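Local coordinates for protein putative citrate lyase, alfa subunit (PDB 2HJ0) that is a putative citrate lyase alpha subunit of the CitF family, an alpha/beta protein with two large, mainly parallel beta sheets, at residues 374-379 and 427-432; 410-415 and 436-441; 420-425 and 479-484. All blocks are in the same frame, centred on the assembly; numbering follows the deposited sequence.

Contact 1 (374-379 and 427-432); sequences ALEVDT and KVNTVI
E376 OE1 is gripped by two N-H donors, one from the backbone N of N429 and a weak one from the side chain of N384. The bond N429 N to E376 OE1 measures 2.9 Å with an angle of 155° at the hydrogen, and it uses the syn lone pair of the carboxylate oxygen. The glutamate reaches it because CG lies opposite the carbonyl carbon (chi1 -62°) and the chain then runs straight on, bringing OE1 to 3.3 Å from V428 CA. The carboxylate and the amide of N429 are turned 39° from each other, with E376 OE2 and N429 OD1, two acceptor oxygens, 4.0 Å apart.

This glutamate stands at a classic beta bulge: L375 and E376 both face N384, within the small antiparallel pair of strands 376-377 and 383-384. The loop 427-432 runs alongside that pair, and V428 fills the angle between the side chains of E376 and D378. V428 CG1 rests on the backbone, 3.5 Å from D378 N, and touches the base of the glutamate at 3.7 Å from E376 CB.

D378 meets V428 at about a right angle. Its OD1 accepts the backbone N of N380, as in an Asx turn, and also that of N382, which fixes the carboxylate on its own chain. D378 OD2 is left to take a weak bond from V428 N at 3.4 Å.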
ATOM      1  N   ALA A 374      16.514  -7.904 -28.154  1.00 14.54           N
ATOM      2  CA  ALA A 374      15.490  -8.110 -29.169  1.00 14.97           C
ATOM      3  C   ALA A 374      15.655  -9.377 -29.994  1.00 15.23           C
ATOM      4  O   ALA A 374      16.765  -9.893 -30.162  1.00 14.50           O
ATOM      5  CB  ALA A 374      15.465  -6.917 -30.097  1.00 12.69           C
ATOM      6  N   LEU A 375      14.535  -9.885 -30.499  1.00 16.02           N
ATOM      7  CA  LEU A 375      14.573 -11.060 -31.365  1.00 16.61           C
ATOM      8  C   LEU A 375      14.714 -10.516 -32.787  1.00 17.34           C
ATOM      9  O   LEU A 375      15.525 -11.002 -33.575  1.00 18.97           O
ATOM     10  CB  LEU A 375      13.292 -11.873 -31.254  1.00 14.52           C
ATOM     11  CG  LEU A 375      13.057 -12.602 -29.950  1.00 13.62           C
ATOM     12  CD1 LEU A 375      11.684 -13.235 -30.005  1.00 15.02           C
ATOM     13  CD2 LEU A 375      14.115 -13.660 -29.726  1.00 14.62           C
ATOM     14  N   GLU A 376      13.919  -9.502 -33.107  1.00 16.46           N
ATOM     15  CA  GLU A 376      13.979  -8.870 -34.416  1.00 16.98           C
ATOM     16  C   GLU A 376      13.860  -7.363 -34.245  1.00 17.22           C
ATOM     17  O   GLU A 376      13.498  -6.861 -33.177  1.00 16.88           O
ATOM     18  CB  GLU A 376      12.827  -9.299 -35.316  1.00 18.18           C
ATOM     19  CG  GLU A 376      12.722 -10.745 -35.670  1.00 20.16           C
ATOM     20  CD  GLU A 376      11.613 -10.960 -36.688  1.00 21.11           C
ATOM     21  OE1 GLU A 376      10.473 -10.525 -36.419  1.00 21.05           O
ATOM     22  OE2 GLU A 376      11.878 -11.552 -37.755  1.00 22.59           O
ATOM     23  N   VAL A 377      14.143  -6.652 -35.326  1.00 17.75           N
ATOM     24  CA  VAL A 377      14.050  -5.202 -35.357  1.00 19.07           C
ATOM     25  C   VAL A 377      14.152  -4.819 -36.825  1.00 19.26           C
ATOM     26  O   VAL A 377      15.168  -5.076 -37.460  1.00 18.03           O
ATOM     27  CB  VAL A 377      15.173  -4.553 -34.490  1.00 18.50           C
ATOM     28  CG1 VAL A 377      16.477  -5.273 -34.715  1.00 19.48           C
ATOM     29  CG2 VAL A 377      15.298  -3.078 -34.809  1.00 17.14           C
ATOM     30  N   ASP A 378      13.079  -4.239 -37.367  1.00 21.20           N
ATOM     31  CA  ASP A 378      13.056  -3.860 -38.775  1.00 23.13           C
ATOM     32  C   ASP A 378      13.657  -2.487 -39.058  1.00 23.54           C
ATOM     33  O   ASP A 378      14.193  -1.842 -38.158  1.00 23.86           O
ATOM     34  CB  ASP A 378      11.631  -3.944 -39.340  1.00 25.04           C
ATOM     35  CG  ASP A 378      10.645  -3.064 -38.599  1.00 28.64           C
ATOM     36  OD1 ASP A 378      10.994  -1.896 -38.310  1.00 31.05           O
ATOM     37  OD2 ASP A 378       9.511  -3.538 -38.322  1.00 29.22           O
ATOM     38  N   THR A 379      13.579  -2.057 -40.313  1.00 23.02           N
ATOM     39  CA  THR A 379      14.132  -0.773 -40.721  1.00 23.63           C
ATOM     40  C   THR A 379      13.298   0.413 -40.238  1.00 23.56           C
ATOM     41  O   THR A 379      13.553   1.565 -40.597  1.00 23.42           O
ATOM     42  CB  THR A 379      14.258  -0.680 -42.253  1.00 23.59           C
ATOM     43  OG1 THR A 379      12.951  -0.689 -42.836  1.00 23.66           O
ATOM     44  CG2 THR A 379      15.065  -1.847 -42.796  1.00 24.66           C
ATOM     45  N   LYS A 427      10.906  -6.126 -41.970  1.00 25.49           N
ATOM     46  CA  LYS A 427       9.629  -6.074 -41.281  1.00 24.34           C
ATOM     47  C   LYS A 427       9.580  -7.201 -40.259  1.00 23.71           C
ATOM     48  O   LYS A 427       9.834  -8.353 -40.597  1.00 24.42           O
ATOM     49  CB  LYS A 427       8.511  -6.241 -42.305  1.00 25.03           C
ATOM     50  CG  LYS A 427       7.144  -5.797 -41.854  1.00 26.83           C
ATOM     51  CD  LYS A 427       6.155  -5.924 -43.012  1.00 28.11           C
ATOM     52  CE  LYS A 427       4.874  -5.148 -42.760  1.00 28.27           C
ATOM     53  NZ  LYS A 427       4.082  -4.994 -44.015  1.00 27.91           N
ATOM     54  N   VAL A 428       9.260  -6.880 -39.012  1.00 22.63           N
ATOM     55  CA  VAL A 428       9.195  -7.902 -37.975  1.00 21.60           C
ATOM     56  C   VAL A 428       7.880  -8.667 -38.034  1.00 22.30           C
ATOM     57  O   VAL A 428       6.838  -8.103 -38.381  1.00 21.97           O
ATOM     58  CB  VAL A 428       9.334  -7.275 -36.573  1.00 21.46           C
ATOM     59  CG1 VAL A 428      10.648  -6.515 -36.464  1.00 20.38           C
ATOM     60  CG2 VAL A 428       8.171  -6.352 -36.305  1.00 20.46           C
ATOM     61  N   ASN A 429       7.932  -9.955 -37.705  1.00 22.81           N
ATOM     62  CA  ASN A 429       6.733 -10.791 -37.697  1.00 24.24           C
ATOM     63  C   ASN A 429       5.710 -10.242 -36.705  1.00 24.46           C
ATOM     64  O   ASN A 429       4.532 -10.098 -37.041  1.00 25.49           O
ATOM     65  CB  ASN A 429       7.088 -12.239 -37.332  1.00 27.26           C
ATOM     66  CG  ASN A 429       7.782 -12.977 -38.475  1.00 32.13           C
ATOM     67  OD1 ASN A 429       8.638 -13.856 -38.250  1.00 33.86           O
ATOM     68  ND2 ASN A 429       7.409 -12.627 -39.718  1.00 32.42           N
ATOM     69  N   THR A 430       6.157  -9.944 -35.485  1.00 22.80           N
ATOM     70  CA  THR A 430       5.273  -9.398 -34.453  1.00 20.81           C
ATOM     71  C   THR A 430       5.862  -8.108 -33.883  1.00 19.59           C
ATOM     72  O   THR A 430       7.060  -8.024 -33.654  1.00 19.82           O
ATOM     73  CB  THR A 430       5.081 -10.378 -33.277  1.00 19.85           C
ATOM     74  OG1 THR A 430       4.830 -11.694 -33.777  1.00 18.68           O
ATOM     75  CG2 THR A 430       3.907  -9.934 -32.417  1.00 19.04           C
ATOM     76  N   VAL A 431       5.024  -7.107 -33.646  1.00 17.22           N
ATOM     77  CA  VAL A 431       5.507  -5.850 -33.093  1.00 15.26           C
ATOM     78  C   VAL A 431       5.105  -5.672 -31.636  1.00 15.13           C
ATOM     79  O   VAL A 431       3.916  -5.651 -31.315  1.00 15.20           O
ATOM     80  CB  VAL A 431       4.952  -4.639 -33.856  1.00 15.66           C
ATOM     81  CG1 VAL A 431       5.423  -3.351 -33.201  1.00 15.03           C
ATOM     82  CG2 VAL A 431       5.374  -4.690 -35.298  1.00 15.33           C
ATOM     83  N   ILE A 432       6.093  -5.538 -30.753  1.00 14.01           N
ATOM     84  CA  ILE A 432       5.802  -5.324 -29.341  1.00 12.56           C
ATOM     85  C   ILE A 432       6.154  -3.890 -28.958  1.00 11.48           C
ATOM     86  O   ILE A 432       5.400  -3.241 -28.235  1.00 12.00           O
ATOM     87  CB  ILE A 432       6.552  -6.324 -28.419  1.00 12.75           C
ATOM     88  CG1 ILE A 432       5.844  -7.680 -28.430  1.00 13.96           C
ATOM     89  CG2 ILE A 432       6.537  -5.825 -26.980  1.00 11.54           C
ATOM     90  CD1 ILE A 432       5.697  -8.274 -29.795  1.00 17.57           C
TER

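Contact 2 (410-415 and 436-441); sequences SLVISP and TSVDVV
S410 and D439 start the pairing with a side-chain bond: S410 N donates to D439 OD2 at 2.6 Å, almost straight at 171°, using the anti lone pair of that oxygen. The carbonyl of S410 completes the grip. Its oxygen takes V440 N at 2.9 Å, nearly along the C=O axis, and also D439 N, whose bond is longer and more bent, with the donor tilted from the carbonyl plane. Two residues further along, V412 N bonds to V440 O at 2.9 Å. Between these, L411 CA lies 3.2 Å from V440 O in a CA-H...O contact, and V441 CA makes the matching approach to V412 O.

The side chains follow the alternation of the strands. L411 and V440 share one face, lying side by side and pointing the same way, with L411 CD1 3.9 Å from V440 CB. V412 and V441 share the other, where V438, in the loop just before the strand, packs on V412: V412 CG2 meets V438 CG1 at 3.5 Å, the two valines crossing at about a right angle. The methyl is offered there because CG2 of V412 lies beside the backbone N, CG1 taking the anti place (chi1 172°).

A second shell positions these groups. D439 OD1 forms a salt bridge with R453, holding the carboxylate that receives S410 N, while S410 OG bonds to A404 O. L411 also packs on I264 of helix 251-265, and V412 and V438 both touch V383.

Bridges L411-V440 and V412-V441 are parallel, joining strands 409-413 and 440-442 as neighbours in a large mixed sheet, consistent with the Rossmann-like alpha/beta family of the protein, although no helix lies between these two segments.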
ATOM      1  N   SER A 410      16.409   5.118 -25.098  1.00 16.87           N
ATOM      2  CA  SER A 410      16.268   3.676 -25.198  1.00 17.34           C
ATOM      3  C   SER A 410      17.317   3.021 -26.077  1.00 16.66           C
ATOM      4  O   SER A 410      17.488   3.391 -27.239  1.00 15.54           O
ATOM      5  CB  SER A 410      14.882   3.328 -25.738  1.00 18.04           C
ATOM      6  OG  SER A 410      13.906   3.467 -24.727  1.00 22.15           O
ATOM      7  N   LEU A 411      18.020   2.040 -25.517  1.00 16.34           N
ATOM      8  CA  LEU A 411      19.027   1.310 -26.274  1.00 14.99           C
ATOM      9  C   LEU A 411      18.551  -0.106 -26.510  1.00 15.31           C
ATOM     10  O   LEU A 411      18.115  -0.784 -25.584  1.00 16.11           O
ATOM     11  CB  LEU A 411      20.354   1.254 -25.525  1.00 14.20           C
ATOM     12  CG  LEU A 411      21.419   2.234 -25.997  1.00 14.71           C
ATOM     13  CD1 LEU A 411      20.922   3.651 -25.729  1.00 16.62           C
ATOM     14  CD2 LEU A 411      22.728   1.971 -25.270  1.00 13.91           C
ATOM     15  N   VAL A 412      18.611  -0.546 -27.757  1.00 15.21           N
ATOM     16  CA  VAL A 412      18.230  -1.911 -28.090  1.00 14.83           C
ATOM     17  C   VAL A 412      19.488  -2.555 -28.677  1.00 15.21           C
ATOM     18  O   VAL A 412      19.869  -2.300 -29.827  1.00 13.65           O
ATOM     19  CB  VAL A 412      17.062  -1.961 -29.129  1.00 14.30           C
ATOM     20  CG1 VAL A 412      16.827  -3.387 -29.588  1.00 12.50           C
ATOM     21  CG2 VAL A 412      15.786  -1.406 -28.506  1.00 12.22           C
ATOM     22  N   ILE A 413      20.157  -3.365 -27.867  1.00 15.62           N
ATOM     23  CA  ILE A 413      21.365  -4.023 -28.327  1.00 16.54           C
ATOM     24  C   ILE A 413      21.100  -5.483 -28.633  1.00 17.00           C
ATOM     25  O   ILE A 413      20.308  -6.134 -27.959  1.00 18.05           O
ATOM     26  CB  ILE A 413      22.503  -3.918 -27.283  1.00 17.01           C
ATOM     27  CG1 ILE A 413      22.209  -4.808 -26.077  1.00 16.54           C
ATOM     28  CG2 ILE A 413      22.653  -2.479 -26.822  1.00 16.26           C
ATOM     29  CD1 ILE A 413      23.343  -4.848 -25.090  1.00 17.38           C
ATOM     30  N   SER A 414      21.763  -5.984 -29.669  1.00 18.61           N
ATOM     31  CA  SER A 414      21.614  -7.375 -30.093  1.00 20.33           C
ATOM     32  C   SER A 414      22.518  -7.753 -31.271  1.00 20.59           C
ATOM     33  O   SER A 414      22.669  -6.985 -32.228  1.00 18.98           O
ATOM     34  CB  SER A 414      20.173  -7.676 -30.482  1.00 19.40           C
ATOM     35  OG  SER A 414      20.130  -8.945 -31.103  1.00 19.85           O
ATOM     36  N   PRO A 415      23.106  -8.962 -31.228  1.00 21.10           N
ATOM     37  CA  PRO A 415      23.986  -9.388 -32.318  1.00 21.89           C
ATOM     38  C   PRO A 415      23.318  -9.206 -33.667  1.00 22.82           C
ATOM     39  O   PRO A 415      22.095  -9.240 -33.784  1.00 22.67           O
ATOM     40  CB  PRO A 415      24.275 -10.846 -31.989  1.00 20.58           C
ATOM     41  CG  PRO A 415      23.063 -11.264 -31.240  1.00 22.20           C
ATOM     42  CD  PRO A 415      22.799 -10.094 -30.341  1.00 21.04           C
ATOM     43  N   THR A 436       9.329   4.265 -32.742  1.00  9.49           N
ATOM     44  CA  THR A 436       9.284   5.598 -32.163  1.00 10.11           C
ATOM     45  C   THR A 436       9.738   5.630 -30.697  1.00 10.19           C
ATOM     46  O   THR A 436       9.911   6.706 -30.138  1.00  8.60           O
ATOM     47  CB  THR A 436       7.887   6.149 -32.240  1.00  8.31           C
ATOM     48  OG1 THR A 436       6.978   5.159 -31.758  1.00 10.30           O
ATOM     49  CG2 THR A 436       7.544   6.501 -33.663  1.00  7.74           C
ATOM     50  N   SER A 437       9.923   4.453 -30.093  1.00 10.36           N
ATOM     51  CA  SER A 437      10.369   4.335 -28.703  1.00 12.78           C
ATOM     52  C   SER A 437      11.824   3.881 -28.631  1.00 14.41           C
ATOM     53  O   SER A 437      12.441   3.890 -27.566  1.00 14.89           O
ATOM     54  CB  SER A 437       9.507   3.322 -27.927  1.00 11.67           C
ATOM     55  OG  SER A 437       8.277   3.871 -27.511  1.00 11.59           O
ATOM     56  N   VAL A 438      12.361   3.454 -29.767  1.00 15.02           N
ATOM     57  CA  VAL A 438      13.733   2.989 -29.819  1.00 13.99           C
ATOM     58  C   VAL A 438      14.599   4.136 -30.311  1.00 14.52           C
ATOM     59  O   VAL A 438      14.398   4.657 -31.407  1.00 14.88           O
ATOM     60  CB  VAL A 438      13.857   1.781 -30.751  1.00 13.97           C
ATOM     61  CG1 VAL A 438      15.283   1.276 -30.755  1.00 13.09           C
ATOM     62  CG2 VAL A 438      12.893   0.687 -30.291  1.00 14.00           C
ATOM     63  N   ASP A 439      15.556   4.535 -29.481  1.00 14.74           N
ATOM     64  CA  ASP A 439      16.440   5.642 -29.805  1.00 14.61           C
ATOM     65  C   ASP A 439      17.744   5.229 -30.457  1.00 13.85           C
ATOM     66  O   ASP A 439      18.140   5.786 -31.483  1.00 14.94           O
ATOM     67  CB  ASP A 439      16.738   6.444 -28.546  1.00 14.82           C
ATOM     68  CG  ASP A 439      15.490   7.054 -27.945  1.00 16.31           C
ATOM     69  OD1 ASP A 439      14.811   7.809 -28.666  1.00 16.06           O
ATOM     70  OD2 ASP A 439      15.183   6.778 -26.755  1.00 17.90           O
ATOM     71  N   VAL A 440      18.420   4.259 -29.859  1.00 12.61           N
ATOM     72  CA  VAL A 440      19.693   3.805 -30.386  1.00 11.29           C
ATOM     73  C   VAL A 440      19.783   2.300 -30.396  1.00 10.83           C
ATOM     74  O   VAL A 440      19.430   1.636 -29.424  1.00 11.28           O
ATOM     75  CB  VAL A 440      20.871   4.329 -29.538  1.00 12.05           C
ATOM     76  CG1 VAL A 440      22.190   3.917 -30.191  1.00 11.01           C
ATOM     77  CG2 VAL A 440      20.773   5.839 -29.375  1.00  8.87           C
ATOM     78  N   VAL A 441      20.267   1.772 -31.507  1.00 10.82           N
ATOM     79  CA  VAL A 441      20.430   0.341 -31.669  1.00 11.69           C
ATOM     80  C   VAL A 441      21.934   0.046 -31.667  1.00 12.87           C
ATOM     81  O   VAL A 441      22.710   0.743 -32.319  1.00 13.18           O
ATOM     82  CB  VAL A 441      19.783  -0.129 -32.997  1.00 10.36           C
ATOM     83  CG1 VAL A 441      20.186  -1.557 -33.313  1.00 10.03           C
ATOM     84  CG2 VAL A 441      18.280  -0.030 -32.898  1.00  8.24           C
TER

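Contact 3 (420-425 and 479-484); sequences RIPTFV and AIVGNP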
ATOM      1  N   ARG A 420      21.518 -18.896 -38.116  1.00 30.19           N
ATOM      2  CA  ARG A 420      21.090 -18.650 -39.489  1.00 30.56           C
ATOM      3  C   ARG A 420      19.943 -17.655 -39.522  1.00 29.66           C
ATOM      4  O   ARG A 420      19.352 -17.407 -40.567  1.00 29.01           O
ATOM      5  CB  ARG A 420      20.641 -19.963 -40.133  1.00 31.87           C
ATOM      6  CG  ARG A 420      21.763 -20.738 -40.753  1.00 32.88           C
ATOM      7  CD  ARG A 420      22.189 -20.062 -42.026  1.00 34.42           C
ATOM      8  NE  ARG A 420      23.634 -20.000 -42.132  1.00 37.54           N
ATOM      9  CZ  ARG A 420      24.275 -19.341 -43.087  1.00 40.32           C
ATOM     10  NH1 ARG A 420      23.574 -18.690 -44.015  1.00 40.78           N
ATOM     11  NH2 ARG A 420      25.608 -19.331 -43.106  1.00 40.44           N
ATOM     12  N   ILE A 421      19.636 -17.087 -38.365  1.00 29.44           N
ATOM     13  CA  ILE A 421      18.540 -16.139 -38.253  1.00 29.55           C
ATOM     14  C   ILE A 421      19.047 -14.696 -38.124  1.00 29.31           C
ATOM     15  O   ILE A 421      19.870 -14.389 -37.259  1.00 29.13           O
ATOM     16  CB  ILE A 421      17.660 -16.495 -37.036  1.00 29.14           C
ATOM     17  CG1 ILE A 421      17.180 -17.943 -37.161  1.00 28.24           C
ATOM     18  CG2 ILE A 421      16.471 -15.549 -36.953  1.00 28.97           C
ATOM     19  CD1 ILE A 421      16.740 -18.565 -35.850  1.00 30.21           C
ATOM     20  N   PRO A 422      18.571 -13.797 -39.000  1.00 28.42           N
ATOM     21  CA  PRO A 422      18.989 -12.394 -38.958  1.00 27.02           C
ATOM     22  C   PRO A 422      18.225 -11.635 -37.882  1.00 26.40           C
ATOM     23  O   PRO A 422      17.010 -11.791 -37.739  1.00 25.79           O
ATOM     24  CB  PRO A 422      18.639 -11.896 -40.349  1.00 25.73           C
ATOM     25  CG  PRO A 422      17.367 -12.628 -40.622  1.00 27.09           C
ATOM     26  CD  PRO A 422      17.682 -14.039 -40.151  1.00 28.27           C
ATOM     27  N   THR A 423      18.931 -10.808 -37.122  1.00 25.24           N
ATOM     28  CA  THR A 423      18.256 -10.046 -36.091  1.00 23.63           C
ATOM     29  C   THR A 423      17.645  -8.782 -36.689  1.00 22.78           C
ATOM     30  O   THR A 423      16.702  -8.226 -36.139  1.00 23.96           O
ATOM     31  CB  THR A 423      19.208  -9.673 -34.967  1.00 23.67           C
ATOM     32  OG1 THR A 423      19.720 -10.870 -34.369  1.00 22.88           O
ATOM     33  CG2 THR A 423      18.475  -8.854 -33.915  1.00 22.33           C
ATOM     34  N   PHE A 424      18.172  -8.339 -37.826  1.00 20.48           N
ATOM     35  CA  PHE A 424      17.652  -7.146 -38.480  1.00 19.84           C
ATOM     36  C   PHE A 424      16.998  -7.470 -39.817  1.00 19.80           C
ATOM     37  O   PHE A 424      17.609  -8.072 -40.701  1.00 18.55           O
ATOM     38  CB  PHE A 424      18.772  -6.124 -38.664  1.00 18.13           C
ATOM     39  CG  PHE A 424      19.384  -5.683 -37.376  1.00 17.59           C
ATOM     40  CD1 PHE A 424      20.322  -6.476 -36.730  1.00 17.35           C
ATOM     41  CD2 PHE A 424      18.963  -4.511 -36.763  1.00 16.68           C
ATOM     42  CE1 PHE A 424      20.823  -6.115 -35.485  1.00 15.98           C
ATOM     43  CE2 PHE A 424      19.457  -4.140 -35.519  1.00 16.12           C
ATOM     44  CZ  PHE A 424      20.386  -4.944 -34.882  1.00 15.72           C
ATOM     45  N   VAL A 425      15.749  -7.060 -39.967  1.00 20.29           N
ATOM     46  CA  VAL A 425      15.027  -7.350 -41.192  1.00 22.26           C
ATOM     47  C   VAL A 425      14.216  -6.146 -41.657  1.00 23.62           C
ATOM     48  O   VAL A 425      14.223  -5.101 -41.013  1.00 23.47           O
ATOM     49  CB  VAL A 425      14.077  -8.529 -40.981  1.00 21.37           C
ATOM     50  CG1 VAL A 425      14.848  -9.733 -40.454  1.00 20.57           C
ATOM     51  CG2 VAL A 425      12.994  -8.130 -40.021  1.00 21.87           C
ATOM     52  N   ALA A 479      23.526 -10.113 -45.810  1.00 37.50           N
ATOM     53  CA  ALA A 479      24.758 -10.562 -46.443  1.00 37.57           C
ATOM     54  C   ALA A 479      25.460 -11.645 -45.637  1.00 38.05           C
ATOM     55  O   ALA A 479      26.569 -12.045 -45.974  1.00 38.49           O
ATOM     56  CB  ALA A 479      25.696  -9.386 -46.653  1.00 36.20           C
ATOM     57  N   ILE A 480      24.819 -12.127 -44.581  1.00 38.65           N
ATOM     58  CA  ILE A 480      25.431 -13.157 -43.760  1.00 38.97           C
ATOM     59  C   ILE A 480      24.648 -14.459 -43.789  1.00 39.94           C
ATOM     60  O   ILE A 480      25.230 -15.526 -43.968  1.00 39.85           O
ATOM     61  CB  ILE A 480      25.558 -12.691 -42.308  1.00 38.49           C
ATOM     62  CG1 ILE A 480      26.340 -11.383 -42.260  1.00 38.64           C
ATOM     63  CG2 ILE A 480      26.259 -13.750 -41.480  1.00 36.66           C
ATOM     64  CD1 ILE A 480      26.443 -10.794 -40.877  1.00 39.13           C
ATOM     65  N   VAL A 481      23.334 -14.367 -43.612  1.00 41.02           N
ATOM     66  CA  VAL A 481      22.475 -15.546 -43.601  1.00 42.41           C
ATOM     67  C   VAL A 481      21.452 -15.519 -44.726  1.00 44.02           C
ATOM     68  O   VAL A 481      20.528 -16.327 -44.752  1.00 44.76           O
ATOM     69  CB  VAL A 481      21.718 -15.673 -42.265  1.00 41.50           C
ATOM     70  CG1 VAL A 481      22.696 -15.919 -41.143  1.00 41.11           C
ATOM     71  CG2 VAL A 481      20.901 -14.416 -42.011  1.00 40.19           C
ATOM     72  N   GLY A 482      21.617 -14.582 -45.650  1.00 46.28           N
ATOM     73  CA  GLY A 482      20.701 -14.481 -46.772  1.00 48.65           C
ATOM     74  C   GLY A 482      19.287 -14.147 -46.358  1.00 50.65           C
ATOM     75  O   GLY A 482      18.964 -14.125 -45.171  1.00 50.76           O
ATOM     76  N   ASN A 483      18.436 -13.887 -47.340  1.00 52.73           N
ATOM     77  CA  ASN A 483      17.058 -13.553 -47.042  1.00 54.79           C
ATOM     78  C   ASN A 483      16.395 -14.752 -46.371  1.00 55.67           C
ATOM     79  O   ASN A 483      16.456 -15.873 -46.872  1.00 54.91           O
ATOM     80  CB  ASN A 483      16.317 -13.183 -48.322  1.00 55.78           C
ATOM     81  CG  ASN A 483      15.049 -12.411 -48.047  1.00 57.04           C
ATOM     82  OD1 ASN A 483      14.180 -12.868 -47.300  1.00 57.34           O
ATOM     83  ND2 ASN A 483      14.936 -11.224 -48.644  1.00 57.51           N
ATOM     84  N   PRO A 484      15.764 -14.531 -45.211  1.00 57.10           N
ATOM     85  CA  PRO A 484      15.097 -15.621 -44.491  1.00 58.14           C
ATOM     86  C   PRO A 484      13.924 -16.202 -45.280  1.00 58.98           C
ATOM     87  O   PRO A 484      13.201 -15.468 -45.951  1.00 58.72           O
ATOM     88  CB  PRO A 484      14.653 -14.949 -43.193  1.00 58.35           C
ATOM     89  CG  PRO A 484      14.380 -13.524 -43.634  1.00 58.41           C
ATOM     90  CD  PRO A 484      15.573 -13.240 -44.521  1.00 57.21           C
TER
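V481 packs closely against the chain of R420 and P422, and this is where most of the burial is concentrated. Its CB lies 3.4 Å from R420 O. Of the two methyls, V481 CG1, opposite the carbonyl carbon of its own residue (chi1 -65°), lies against the arginine, 3.6 Å from R420 CA. V481 CG2 reaches both the carbonyl oxygen of R420 and the proline ring, which the valine crosses at a slant, with 3.7 Å to P422 CD.

R420 folds back over the same residue. Bends at chi2 and chi3 curl the chain so that NH1 comes 3.4 Å from V481 CA, and V481 CG1 sits 3.9 Å above one face of the guanidinium, displaced from the centre of the group. The carbonyl oxygen of I480 approaches this group obliquely, 3.6 Å from R420 NH1, without a hydrogen bond across the contact.

Elsewhere the fit is looser. P484 returns toward P422 once the chain has left the helix at G482, which has positive phi, but P422 CG and P484 CD are 4.3 Å apart. Both R420 and P484 are exposed, whereas P422 is buried.

The contact joins the end of helix 470-481 to the short antiparallel pair of strands 417-418 and 421-422: I480 and V481 also touch V417, and F424, further along, packs on I470 and L473 of the same helix.

How the contacts relate
Contact 2 is buried, a pairing of parallel strands in the large sheet by mostly backbone bonds and aliphatic side chains, with one carboxylate at its start. Contact 1 is partly buried and pairs a bulged strand with a loop through acidic side chains and backbone N-H groups. Contact 3 lies at the surface, has no hydrogen bond across it and depends on apolar packing of V481 and prolines, with an arginine folded over the valine. Their segments alternate along the chain and meet: A374 CB reaches V412 CG1 at 3.8 Å, and V377 O is 3.3 Å from V425 N, a probable hydrogen bond. F424 links contact 3 with both others, touching V377 and V441.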